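Local coordinates for type I site-specific restriction-modification system, R (Restriction) subunit (Vibrio vulnificus, PDB 3H1T), which probably acts as the ATP-dependent motor and DNA-cleavage subunit of a type I restriction enzyme, captured here as a large N-terminal fragment, at residues V194-T207 / P331-R343. Numbering follows the deposited sequence.
Sequences VLQGKKRSLITMAT and PAFQIGMTATPLR
Val-194, in the last turn of helix 181-195, lays its CG1 over one face of the Phe-333 ring, 3.9 Å from the centroid. With CG1 anti to the backbone N (chi1 175°), CG2 is left to reach the CD1 methyl of Ile-335. The chain leaves the helix through a Schellman motif at Gly-197 and passes the ring edge, where Lys-198 O comes within 3.2 Å of Phe-333 CD2. Lys-199 then returns over the opposite face, its CG 4.2 Å from the ring centroid, clamping the aromatic group between two aliphatic contacts. Strand 200-205 runs parallel to strand 333-338, their axes 20° apart. Ser-201 bonds to the residues on either side of its partner Ile-335: its N donates to Gln-334 O (2.9 Å), and its O receives Gly-336 N (2.7 Å). Leu-202 turns CD1 onto Gly-336 O at 3.1 Å, a close contact beside a residue that has no side chain of its own. On the other sheet face, Ile-203 CD1 meets Ile-335 CG2 at 3.7 Å, while its backbone N and O bond to Gly-336 O and Thr-338 N. Thr-204 and Thr-338 lie side by side, OG1 of the former 3.5 Å from CG2 of the latter. Because Thr-338 OG1 stands anti to its backbone N (chi1 -171°), it reaches Glu-310, whereas Thr-204 OG1 bonds to Tyr-350. Selenomethionine Met-205 closes the pairing through its N to Thr-338 O, and beyond it one water bridges Thr-207 N and Ala-339 O. These adjacent strands belong to the parallel P-loop NTPase sheet: strand 200-205 leads into the Walker A loop containing Lys-211, and strand 333-338 into the Thr-Ala-Thr of helicase motif III, tied to Glu-310 of the DECH box, as in superfamily 2 motors.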
loop_
_atom_site.group_PDB
_atom_site.type_symbol
_atom_site.label_atom_id
_atom_site.label_comp_id
_atom_site.label_asym_id
_atom_site.label_seq_id
_atom_site.Cartn_x
_atom_site.Cartn_y
_atom_site.Cartn_z
ATOM N N VAL A 194 -18.173 9.523 -3.450
ATOM C CA VAL A 194 -18.776 10.632 -2.732
ATOM C C VAL A 194 -19.751 11.385 -3.622
ATOM O O VAL A 194 -20.852 11.726 -3.204
ATOM C CB VAL A 194 -17.682 11.597 -2.220
ATOM C CG1 VAL A 194 -18.304 12.812 -1.592
ATOM C CG2 VAL A 194 -16.815 10.877 -1.209
ATOM N N LEU A 195 -19.359 11.618 -4.865
ATOM C CA LEU A 195 -20.231 12.335 -5.780
ATOM C C LEU A 195 -21.504 11.557 -6.091
ATOM O O LEU A 195 -22.511 12.162 -6.459
ATOM C CB LEU A 195 -19.497 12.672 -7.085
ATOM C CG LEU A 195 -18.227 13.525 -6.909
ATOM C CD1 LEU A 195 -17.622 13.877 -8.275
ATOM C CD2 LEU A 195 -18.571 14.792 -6.138
ATOM N N GLN A 196 -21.471 10.233 -5.928
ATOM C CA GLN A 196 -22.638 9.379 -6.205
ATOM C C GLN A 196 -23.527 9.226 -4.965
ATOM O O GLN A 196 -24.581 8.582 -5.009
ATOM C CB GLN A 196 -22.192 7.985 -6.648
ATOM C CG GLN A 196 -21.220 7.949 -7.800
ATOM C CD GLN A 196 -20.718 6.544 -8.059
ATOM O OE1 GLN A 196 -20.174 5.891 -7.169
ATOM N NE2 GLN A 196 -20.890 6.074 -9.284
ATOM N N GLY A 197 -23.076 9.798 -3.857
ATOM C CA GLY A 197 -23.838 9.720 -2.631
ATOM C C GLY A 197 -23.612 8.487 -1.774
ATOM O O GLY A 197 -24.493 8.097 -1.010
ATOM N N LYS A 198 -22.451 7.856 -1.904
ATOM C CA LYS A 198 -22.114 6.696 -1.083
ATOM C C LYS A 198 -21.508 7.244 0.194
ATOM O O LYS A 198 -20.348 7.666 0.212
ATOM C CB LYS A 198 -21.101 5.799 -1.809
ATOM C CG LYS A 198 -21.738 4.738 -2.672
ATOM C CD LYS A 198 -20.859 4.303 -3.841
ATOM C CE LYS A 198 -21.619 4.487 -5.147
ATOM N NZ LYS A 198 -23.088 4.436 -4.869
ATOM N N LYS A 199 -22.295 7.250 1.260
ATOM C CA LYS A 199 -21.853 7.773 2.539
ATOM C C LYS A 199 -20.923 6.846 3.315
ATOM O O LYS A 199 -20.596 7.124 4.465
ATOM C CB LYS A 199 -23.089 8.124 3.387
ATOM C CG LYS A 199 -23.843 9.373 2.917
ATOM C CD LYS A 199 -25.332 9.252 3.169
ATOM C CE LYS A 199 -25.967 8.251 2.209
ATOM N NZ LYS A 199 -27.442 8.069 2.438
ATOM N N ARG A 200 -20.443 5.773 2.700
ATOM C CA ARG A 200 -19.599 4.843 3.446
ATOM C C ARG A 200 -18.730 4.023 2.468
ATOM O O ARG A 200 -19.237 3.081 1.857
ATOM C CB ARG A 200 -20.547 3.922 4.258
ATOM C CG ARG A 200 -20.059 3.377 5.622
ATOM C CD ARG A 200 -20.349 4.318 6.822
ATOM N NE ARG A 200 -21.685 4.195 7.437
ATOM C CZ ARG A 200 -22.174 3.101 8.035
ATOM N NH1 ARG A 200 -21.457 1.986 8.107
ATOM N NH2 ARG A 200 -23.382 3.131 8.598
ATOM N N SER A 201 -17.448 4.361 2.303
ATOM C CA SER A 201 -16.578 3.609 1.374
ATOM C C SER A 201 -15.288 3.042 1.981
ATOM O O SER A 201 -14.694 3.634 2.888
ATOM C CB SER A 201 -16.156 4.470 0.173
ATOM O OG SER A 201 -17.201 5.283 -0.323
ATOM N N LEU A 202 -14.833 1.911 1.450
ATOM C CA LEU A 202 -13.609 1.290 1.948
ATOM C C LEU A 202 -12.508 1.161 0.879
ATOM O O LEU A 202 -12.785 0.907 -0.300
ATOM C CB LEU A 202 -13.924 -0.095 2.525
ATOM C CG LEU A 202 -12.781 -0.791 3.270
ATOM C CD1 LEU A 202 -12.285 0.112 4.412
ATOM C CD2 LEU A 202 -13.271 -2.139 3.811
ATOM N N ILE A 203 -11.259 1.352 1.305
ATOM C CA ILE A 203 -10.097 1.238 0.432
ATOM C C ILE A 203 -9.079 0.359 1.138
ATOM O O ILE A 203 -8.731 0.619 2.283
ATOM C CB ILE A 203 -9.423 2.592 0.192
ATOM C CG1 ILE A 203 -10.448 3.609 -0.295
ATOM C CG2 ILE A 203 -8.315 2.431 -0.822
ATOM C CD1 ILE A 203 -9.952 5.029 -0.282
ATOM N N THR A 204 -8.610 -0.683 0.465
ATOM C CA THR A 204 -7.613 -1.569 1.043
ATOM C C THR A 204 -6.295 -1.386 0.301
ATOM O O THR A 204 -6.218 -1.553 -0.918
ATOM C CB THR A 204 -8.031 -3.047 0.944
ATOM O OG1 THR A 204 -9.334 -3.209 1.505
ATOM C CG2 THR A 204 -7.043 -3.926 1.704
HETATM N N MSE A 205 -5.263 -1.024 1.046
HETATM C CA MSE A 205 -3.945 -0.817 0.473
HETATM C C MSE A 205 -2.902 -1.424 1.401
HETATM O O MSE A 205 -2.924 -1.185 2.607
HETATM C CB MSE A 205 -3.663 0.679 0.302
HETATM C CG MSE A 205 -4.428 1.388 -0.822
HETATM SE SE MSE A 205 -4.044 3.307 -0.869
HETATM C CE MSE A 205 -2.477 3.268 -1.978
ATOM N N ALA A 206 -1.997 -2.217 0.842
ATOM C CA ALA A 206 -0.942 -2.837 1.628
ATOM C C ALA A 206 -0.122 -1.734 2.301
ATOM O O ALA A 206 0.084 -0.658 1.735
ATOM C CB ALA A 206 -0.061 -3.680 0.733
ATOM N N THR A 207 0.328 -1.995 3.521
ATOM C CA THR A 207 1.111 -1.014 4.249
ATOM C C THR A 207 2.357 -0.581 3.475
ATOM O O THR A 207 3.070 -1.406 2.899
ATOM C CB THR A 207 1.514 -1.562 5.638
ATOM O OG1 THR A 207 2.526 -0.728 6.210
ATOM C CG2 THR A 207 2.039 -2.962 5.529
ATOM N N PRO A 331 -24.514 12.455 9.308
ATOM C CA PRO A 331 -24.415 11.903 7.957
ATOM C C PRO A 331 -23.154 12.375 7.237
ATOM O O PRO A 331 -23.186 12.624 6.026
ATOM C CB PRO A 331 -25.679 12.434 7.258
ATOM C CG PRO A 331 -26.377 13.364 8.322
ATOM C CD PRO A 331 -25.286 13.704 9.288
ATOM N N ALA A 332 -22.046 12.520 7.953
ATOM C CA ALA A 332 -20.825 12.958 7.282
ATOM C C ALA A 332 -20.352 11.803 6.410
ATOM O O ALA A 332 -20.397 10.642 6.836
ATOM C CB ALA A 332 -19.751 13.325 8.311
ATOM N N PHE A 333 -19.930 12.106 5.183
ATOM C CA PHE A 333 -19.441 11.050 4.300
ATOM C C PHE A 333 -18.248 10.439 5.012
ATOM O O PHE A 333 -17.466 11.155 5.645
ATOM C CB PHE A 333 -18.992 11.592 2.940
ATOM C CG PHE A 333 -20.107 11.750 1.941
ATOM C CD1 PHE A 333 -20.933 12.872 1.967
ATOM C CD2 PHE A 333 -20.324 10.783 0.960
ATOM C CE1 PHE A 333 -21.957 13.043 1.032
ATOM C CE2 PHE A 333 -21.361 10.937 0.004
ATOM C CZ PHE A 333 -22.176 12.073 0.043
ATOM N N GLN A 334 -18.103 9.122 4.911
ATOM C CA GLN A 334 -17.007 8.438 5.580
ATOM C C GLN A 334 -16.188 7.513 4.685
ATOM O O GLN A 334 -16.738 6.600 4.061
ATOM C CB GLN A 334 -17.571 7.648 6.767
ATOM C CG GLN A 334 -18.167 8.531 7.863
ATOM C CD GLN A 334 -18.947 7.747 8.892
ATOM O OE1 GLN A 334 -18.650 6.578 9.154
ATOM N NE2 GLN A 334 -19.947 8.387 9.498
ATOM N N ILE A 335 -14.876 7.744 4.624
ATOM C CA ILE A 335 -13.980 6.899 3.826
ATOM C C ILE A 335 -13.032 6.165 4.756
ATOM O O ILE A 335 -12.228 6.775 5.473
ATOM C CB ILE A 335 -13.086 7.702 2.800
ATOM C CG1 ILE A 335 -13.911 8.130 1.592
ATOM C CG2 ILE A 335 -11.922 6.832 2.304
ATOM C CD1 ILE A 335 -14.923 9.144 1.937
ATOM N N GLY A 336 -13.126 4.851 4.749
ATOM C CA GLY A 336 -12.250 4.066 5.583
ATOM C C GLY A 336 -11.133 3.418 4.784
ATOM O O GLY A 336 -11.324 2.937 3.659
HETATM N N MSE A 337 -9.938 3.412 5.357
HETATM C CA MSE A 337 -8.803 2.791 4.702
HETATM C C MSE A 337 -8.306 1.707 5.645
HETATM O O MSE A 337 -8.305 1.891 6.861
HETATM C CB MSE A 337 -7.710 3.824 4.429
HETATM C CG MSE A 337 -8.217 5.087 3.741
HETATM SE SE MSE A 337 -6.838 6.143 2.908
HETATM C CE MSE A 337 -5.982 6.899 4.481
ATOM N N THR A 338 -7.901 0.571 5.085
ATOM C CA THR A 338 -7.405 -0.542 5.878
ATOM C C THR A 338 -6.236 -1.144 5.128
ATOM O O THR A 338 -6.135 -0.986 3.915
ATOM C CB THR A 338 -8.520 -1.601 6.110
ATOM O OG1 THR A 338 -8.071 -2.569 7.070
ATOM C CG2 THR A 338 -8.889 -2.303 4.810
ATOM N N ALA A 339 -5.340 -1.820 5.833
ATOM C CA ALA A 339 -4.175 -2.410 5.186
ATOM C C ALA A 339 -4.278 -3.925 4.987
ATOM O O ALA A 339 -3.418 -4.534 4.364
ATOM C CB ALA A 339 -2.916 -2.068 5.988
ATOM N N THR A 340 -5.334 -4.530 5.505
ATOM C CA THR A 340 -5.513 -5.965 5.366
ATOM C C THR A 340 -6.849 -6.239 4.677
ATOM O O THR A 340 -7.820 -5.519 4.897
ATOM C CB THR A 340 -5.448 -6.649 6.758
ATOM O OG1 THR A 340 -6.585 -6.277 7.530
ATOM C CG2 THR A 340 -4.212 -6.170 7.518
ATOM N N PRO A 341 -6.908 -7.271 3.812
ATOM C CA PRO A 341 -8.141 -7.608 3.095
ATOM C C PRO A 341 -9.122 -8.366 3.986
ATOM O O PRO A 341 -8.789 -8.738 5.102
ATOM C CB PRO A 341 -7.634 -8.461 1.952
ATOM C CG PRO A 341 -6.577 -9.269 2.625
ATOM C CD PRO A 341 -5.826 -8.203 3.440
ATOM N N LEU A 342 -10.338 -8.584 3.493
ATOM C CA LEU A 342 -11.359 -9.293 4.255
ATOM C C LEU A 342 -10.891 -10.703 4.584
ATOM O O LEU A 342 -10.717 -11.527 3.688
ATOM C CB LEU A 342 -12.660 -9.397 3.460
ATOM C CG LEU A 342 -13.959 -9.590 4.262
ATOM C CD1 LEU A 342 -15.026 -10.110 3.333
ATOM C CD2 LEU A 342 -13.759 -10.570 5.414
ATOM N N ARG A 343 -10.705 -10.976 5.872
ATOM C CA ARG A 343 -10.270 -12.291 6.331
ATOM C C ARG A 343 -11.090 -12.663 7.576
ATOM O O ARG A 343 -12.181 -12.127 7.769
ATOM C CB ARG A 343 -8.765 -12.283 6.620
ATOM C CG ARG A 343 -7.880 -12.037 5.373
ATOM C CD ARG A 343 -8.013 -13.183 4.370
ATOM N NE ARG A 343 -7.083 -13.116 3.243
ATOM C CZ ARG A 343 -7.385 -12.609 2.048
ATOM N NH1 ARG A 343 -8.597 -12.120 1.812
ATOM N NH2 ARG A 343 -6.473 -12.588 1.085
HETATM O O HOH W 1 -18.079 7.793 1.176
HETATM O O HOH W 2 -0.955 -4.542 4.548
#